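Local coordinates for protein probable thiosulfate sulfurtransferase (Thermus thermophilus, PDB 2EG4) that probably transfers sulfur from thiosulfate to cyanide, as rhodanese-family sulfurtransferases do, and binds a zinc ion, at residues 26-38 / 72-84. Residues are numbered along the deposited sequence; the frame is centred on the assembly and turned at random.
With SO4 (sulfate ion), chain F.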
loop_
_atom_site.group_PDB
_atom_site.type_symbol
_atom_site.label_atom_id
_atom_site.label_comp_id
_atom_site.label_asym_id
_atom_site.label_seq_id
_atom_site.Cartn_x
_atom_site.Cartn_y
_atom_site.Cartn_z
ATOM N N ALA A 26 -9.069 -6.314 17.789
ATOM C CA ALA A 26 -8.666 -5.714 16.512
ATOM C C ALA A 26 -9.187 -4.301 16.324
ATOM O O ALA A 26 -10.327 -3.988 16.654
ATOM C CB ALA A 26 -9.129 -6.600 15.352
ATOM N N ARG A 27 -8.321 -3.426 15.812
ATOM C CA ARG A 27 -8.728 -2.055 15.534
ATOM C C ARG A 27 -9.224 -2.014 14.095
ATOM O O ARG A 27 -8.790 -2.818 13.282
ATOM C CB ARG A 27 -7.530 -1.095 15.622
ATOM C CG ARG A 27 -7.039 -0.748 17.012
ATOM C CD ARG A 27 -6.352 -1.900 17.677
ATOM N NE ARG A 27 -5.443 -1.426 18.722
ATOM C CZ ARG A 27 -5.191 -2.082 19.846
ATOM N NH1 ARG A 27 -5.796 -3.238 20.093
ATOM N NH2 ARG A 27 -4.294 -1.613 20.697
ATOM N N HIS A 28 -10.111 -1.070 13.791
ATOM C CA HIS A 28 -10.602 -0.893 12.430
ATOM C C HIS A 28 -9.777 0.195 11.783
ATOM O O HIS A 28 -9.634 1.280 12.353
ATOM C CB HIS A 28 -12.040 -0.413 12.403
ATOM C CG HIS A 28 -12.545 -0.167 11.016
ATOM N ND1 HIS A 28 -12.813 1.096 10.526
ATOM C CD2 HIS A 28 -12.749 -1.023 9.986
ATOM C CE1 HIS A 28 -13.165 1.005 9.254
ATOM N NE2 HIS A 28 -13.132 -0.269 8.902
ATOM N N LEU A 29 -9.250 -0.070 10.587
ATOM C CA LEU A 29 -8.490 0.956 9.864
ATOM C C LEU A 29 -8.479 0.678 8.356
ATOM O O LEU A 29 -8.069 -0.402 7.937
ATOM C CB LEU A 29 -7.039 1.011 10.333
ATOM C CG LEU A 29 -6.221 2.119 9.632
ATOM C CD1 LEU A 29 -6.777 3.517 9.967
ATOM C CD2 LEU A 29 -4.757 1.991 10.050
ATOM N N ASP A 30 -8.925 1.662 7.568
ATOM C CA ASP A 30 -8.882 1.558 6.096
ATOM C C ASP A 30 -8.285 2.869 5.566
ATOM O O ASP A 30 -8.925 3.935 5.635
ATOM C CB ASP A 30 -10.269 1.345 5.503
ATOM C CG ASP A 30 -10.237 1.265 3.973
ATOM O OD1 ASP A 30 -9.261 1.758 3.370
ATOM O OD2 ASP A 30 -11.179 0.726 3.371
ATOM N N LEU A 31 -7.042 2.815 5.082
ATOM C CA LEU A 31 -6.383 4.015 4.582
ATOM C C LEU A 31 -6.427 4.185 3.071
ATOM O O LEU A 31 -5.493 4.745 2.494
ATOM C CB LEU A 31 -4.924 4.062 5.052
ATOM C CG LEU A 31 -4.776 4.236 6.561
ATOM C CD1 LEU A 31 -3.314 4.189 6.992
ATOM C CD2 LEU A 31 -5.472 5.559 6.960
ATOM N N SER A 32 -7.506 3.718 2.440
ATOM C CA SER A 32 -7.649 3.864 0.979
ATOM C C SER A 32 -7.862 5.312 0.524
ATOM O O SER A 32 -7.528 5.692 -0.610
ATOM C CB SER A 32 -8.863 3.065 0.474
ATOM O OG SER A 32 -8.769 1.681 0.721
ATOM N N ALA A 33 -8.431 6.126 1.398
ATOM C CA ALA A 33 -8.808 7.493 1.032
ATOM C C ALA A 33 -7.804 8.618 0.788
ATOM O O ALA A 33 -7.883 9.316 -0.224
ATOM C CB ALA A 33 -9.858 7.982 2.014
ATOM N N PRO A 34 -6.874 8.837 1.722
ATOM C CA PRO A 34 -5.892 9.909 1.567
ATOM C C PRO A 34 -5.010 9.846 0.328
ATOM O O PRO A 34 -4.265 8.891 0.161
ATOM C CB PRO A 34 -5.043 9.797 2.843
ATOM C CG PRO A 34 -5.929 9.091 3.808
ATOM C CD PRO A 34 -6.626 8.072 2.957
ATOM N N LYS A 35 -5.119 10.854 -0.530
ATOM C CA LYS A 35 -4.262 10.968 -1.710
ATOM C C LYS A 35 -3.129 11.887 -1.239
ATOM O O LYS A 35 -3.366 12.973 -0.707
ATOM C CB LYS A 35 -5.020 11.588 -2.888
ATOM C CG LYS A 35 -5.814 10.550 -3.698
ATOM C CD LYS A 35 -6.430 11.158 -4.947
ATOM C CE LYS A 35 -7.661 11.965 -4.619
ATOM N NZ LYS A 35 -8.789 11.056 -4.266
ATOM N N LEU A 36 -1.893 11.446 -1.433
ATOM C CA LEU A 36 -0.734 12.197 -0.974
ATOM C C LEU A 36 0.051 12.969 -2.015
ATOM O O LEU A 36 0.102 12.583 -3.188
ATOM C CB LEU A 36 0.235 11.250 -0.271
ATOM C CG LEU A 36 -0.111 10.797 1.150
ATOM C CD1 LEU A 36 -1.487 10.185 1.207
ATOM C CD2 LEU A 36 0.913 9.801 1.594
ATOM N N ARG A 37 0.663 14.068 -1.570
ATOM C CA ARG A 37 1.533 14.880 -2.412
ATOM C C ARG A 37 2.838 14.903 -1.614
ATOM O O ARG A 37 2.879 15.409 -0.485
ATOM C CB ARG A 37 0.993 16.305 -2.599
ATOM C CG ARG A 37 1.881 17.123 -3.527
ATOM C CD ARG A 37 1.422 18.560 -3.719
ATOM N NE ARG A 37 2.273 19.294 -4.664
ATOM C CZ ARG A 37 3.445 19.849 -4.357
ATOM N NH1 ARG A 37 3.910 19.756 -3.119
ATOM N NH2 ARG A 37 4.153 20.499 -5.283
ATOM N N LEU A 38 3.892 14.329 -2.188
ATOM C CA LEU A 38 5.169 14.233 -1.502
ATOM C C LEU A 38 6.299 14.727 -2.373
ATOM O O LEU A 38 6.966 13.944 -3.059
ATOM C CB LEU A 38 5.410 12.782 -1.070
ATOM C CG LEU A 38 4.347 12.163 -0.153
ATOM C CD1 LEU A 38 4.581 10.650 -0.052
ATOM C CD2 LEU A 38 4.415 12.784 1.232
ATOM N N THR A 72 -6.699 -7.688 -0.725
ATOM C CA THR A 72 -7.347 -6.502 -1.261
ATOM C C THR A 72 -6.433 -5.285 -1.376
ATOM O O THR A 72 -5.394 -5.194 -0.707
ATOM C CB THR A 72 -8.532 -6.126 -0.384
ATOM O OG1 THR A 72 -8.025 -5.682 0.877
ATOM C CG2 THR A 72 -9.435 -7.337 -0.143
ATOM N N SER A 73 -6.820 -4.343 -2.235
ATOM C CA SER A 73 -6.010 -3.154 -2.397
ATOM C C SER A 73 -6.137 -2.317 -1.116
ATOM O O SER A 73 -5.176 -1.669 -0.724
ATOM C CB SER A 73 -6.445 -2.348 -3.634
ATOM O OG SER A 73 -7.722 -1.788 -3.457
ATOM N N ARG A 74 -7.291 -2.364 -0.451
ATOM C CA ARG A 74 -7.416 -1.589 0.794
ATOM C C ARG A 74 -6.506 -2.191 1.875
ATOM O O ARG A 74 -5.886 -1.460 2.633
ATOM C CB ARG A 74 -8.875 -1.492 1.276
ATOM C CG ARG A 74 -9.473 -2.782 1.739
ATOM C CD ARG A 74 -11.002 -2.683 1.876
ATOM N NE ARG A 74 -11.527 -4.024 2.074
ATOM C CZ ARG A 74 -12.686 -4.481 1.618
ATOM N NH1 ARG A 74 -13.491 -3.705 0.896
ATOM N NH2 ARG A 74 -13.049 -5.727 1.908
ATOM N N LEU A 75 -6.388 -3.518 1.923
ATOM C CA LEU A 75 -5.493 -4.145 2.889
ATOM C C LEU A 75 -4.033 -3.766 2.623
ATOM O O LEU A 75 -3.323 -3.362 3.522
ATOM C CB LEU A 75 -5.643 -5.676 2.826
ATOM C CG LEU A 75 -4.576 -6.495 3.561
ATOM C CD1 LEU A 75 -4.690 -6.261 5.074
ATOM C CD2 LEU A 75 -4.764 -7.983 3.242
ATOM N N CYS A 76 -3.595 -3.868 1.375
ATOM C CA CYS A 76 -2.204 -3.567 1.076
ATOM C C CYS A 76 -1.847 -2.086 1.164
ATOM O O CYS A 76 -0.761 -1.751 1.614
ATOM C CB CYS A 76 -1.856 -4.149 -0.282
ATOM S SG CYS A 76 -1.951 -5.957 -0.305
ATOM N N ARG A 77 -2.751 -1.193 0.793
ATOM C CA ARG A 77 -2.376 0.222 0.910
ATOM C C ARG A 77 -2.305 0.584 2.390
ATOM O O ARG A 77 -1.423 1.314 2.806
ATOM C CB ARG A 77 -3.364 1.143 0.200
ATOM C CG ARG A 77 -2.744 2.539 -0.053
ATOM C CD ARG A 77 -3.796 3.530 -0.581
ATOM N NE ARG A 77 -3.202 4.775 -1.089
ATOM C CZ ARG A 77 -3.470 5.994 -0.624
ATOM N NH1 ARG A 77 -4.329 6.165 0.389
ATOM N NH2 ARG A 77 -2.918 7.053 -1.203
ATOM N N THR A 78 -3.207 0.018 3.189
ATOM C CA THR A 78 -3.178 0.298 4.611
ATOM C C THR A 78 -1.903 -0.306 5.216
ATOM O O THR A 78 -1.222 0.363 5.987
ATOM C CB THR A 78 -4.457 -0.236 5.308
ATOM O OG1 THR A 78 -5.616 0.350 4.675
ATOM C CG2 THR A 78 -4.473 0.183 6.789
ATOM N N ALA A 79 -1.570 -1.554 4.864
ATOM C CA ALA A 79 -0.352 -2.171 5.385
ATOM C C ALA A 79 0.876 -1.389 4.938
ATOM O O ALA A 79 1.860 -1.279 5.676
ATOM C CB ALA A 79 -0.242 -3.632 4.919
ATOM N N PHE A 80 0.805 -0.860 3.726
ATOM C CA PHE A 80 1.907 -0.080 3.190
ATOM C C PHE A 80 2.154 1.152 4.060
ATOM O O PHE A 80 3.297 1.454 4.397
ATOM C CB PHE A 80 1.639 0.354 1.758
ATOM C CG PHE A 80 2.795 1.105 1.153
ATOM C CD1 PHE A 80 3.982 0.437 0.834
ATOM C CD2 PHE A 80 2.737 2.487 1.002
ATOM C CE1 PHE A 80 5.094 1.141 0.381
ATOM C CE2 PHE A 80 3.854 3.202 0.545
ATOM C CZ PHE A 80 5.026 2.527 0.239
ATOM N N PHE A 81 1.100 1.854 4.433
ATOM C CA PHE A 81 1.286 3.023 5.297
ATOM C C PHE A 81 1.866 2.627 6.657
ATOM O O PHE A 81 2.763 3.292 7.176
ATOM C CB PHE A 81 -0.050 3.741 5.536
ATOM C CG PHE A 81 -0.434 4.696 4.450
ATOM C CD1 PHE A 81 0.262 5.894 4.287
ATOM C CD2 PHE A 81 -1.504 4.430 3.624
ATOM C CE1 PHE A 81 -0.126 6.815 3.305
ATOM C CE2 PHE A 81 -1.916 5.342 2.634
ATOM C CZ PHE A 81 -1.216 6.547 2.477
ATOM N N LEU A 82 1.335 1.560 7.273
ATOM C CA LEU A 82 1.848 1.189 8.588
ATOM C C LEU A 82 3.321 0.775 8.522
ATOM O O LEU A 82 4.107 1.153 9.398
ATOM C CB LEU A 82 0.967 0.082 9.202
ATOM C CG LEU A 82 -0.182 0.585 10.101
ATOM C CD1 LEU A 82 -0.927 1.712 9.434
ATOM C CD2 LEU A 82 -1.146 -0.564 10.457
ATOM N N GLY A 83 3.695 0.028 7.484
ATOM C CA GLY A 83 5.082 -0.392 7.335
ATOM C C GLY A 83 5.973 0.807 7.010
ATOM O O GLY A 83 7.127 0.897 7.434
ATOM N N LEU A 84 5.429 1.728 6.233
ATOM C CA LEU A 84 6.156 2.949 5.854
ATOM C C LEU A 84 6.457 3.808 7.087
ATOM O O LEU A 84 7.429 4.573 7.109
ATOM C CB LEU A 84 5.322 3.733 4.840
ATOM C CG LEU A 84 5.885 5.091 4.374
ATOM C CD1 LEU A 84 7.211 4.909 3.637
ATOM C CD2 LEU A 84 4.868 5.753 3.465
HETATM S S SO4 F . -13.435 4.359 11.232
HETATM O O1 SO4 F . -14.639 3.896 10.468
HETATM O O2 SO4 F . -12.415 4.907 10.277
HETATM O O3 SO4 F . -13.841 5.430 12.200
HETATM O O4 SO4 F . -12.843 3.203 11.983
HETATM O O HOH W 1 -7.833 0.891 -1.737
#
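L31 drops into the hollow between T78, F81 and L82 on helix 73-84. Its CD1 packs 3.6 Å from CB of F81. The backbone N of L31 donates to OG1 of T78 in a nearly straight bond (2.9 Å, 169°). That hydroxyl in turn donates a hydrogen bond to R74 O. T78 CG2, anti to the backbone N, is turned to the side of L29, where CD2 lies 3.7 Å away. L29 and L82 meet tip to tip beyond it. Farther along the loop, L36 CD2 abuts the edge of the F81 ring, 3.6 Å from CE1. The R77 chain runs extended from CG to NE and reaches the backbone of the loop. Its NH1 and NH2 both grip P34 O, which lies in the guanidinium plane, with NH2 at 2.7 Å. NH1 also reaches L31 O, and F81 CE2 lies over one guanidinium face, offset toward its rim. NE binds S193 O of the second rhodanese-like region. With an alanine here, the P34, L31 and S193 carbonyls would probably lose these donors and a gap would open beside F81. At the other end, S32 OG rests 3.2 Å from R74 CB. D30 OD1 accepts from S32 N, which makes an Asx turn, and also from S32 OG. R74 itself pairs with D68. The arrangement is that of a rhodanese-like alpha/beta domain: the chain leaving edge strand 27-28 of the parallel sheet crosses over a flanking helix.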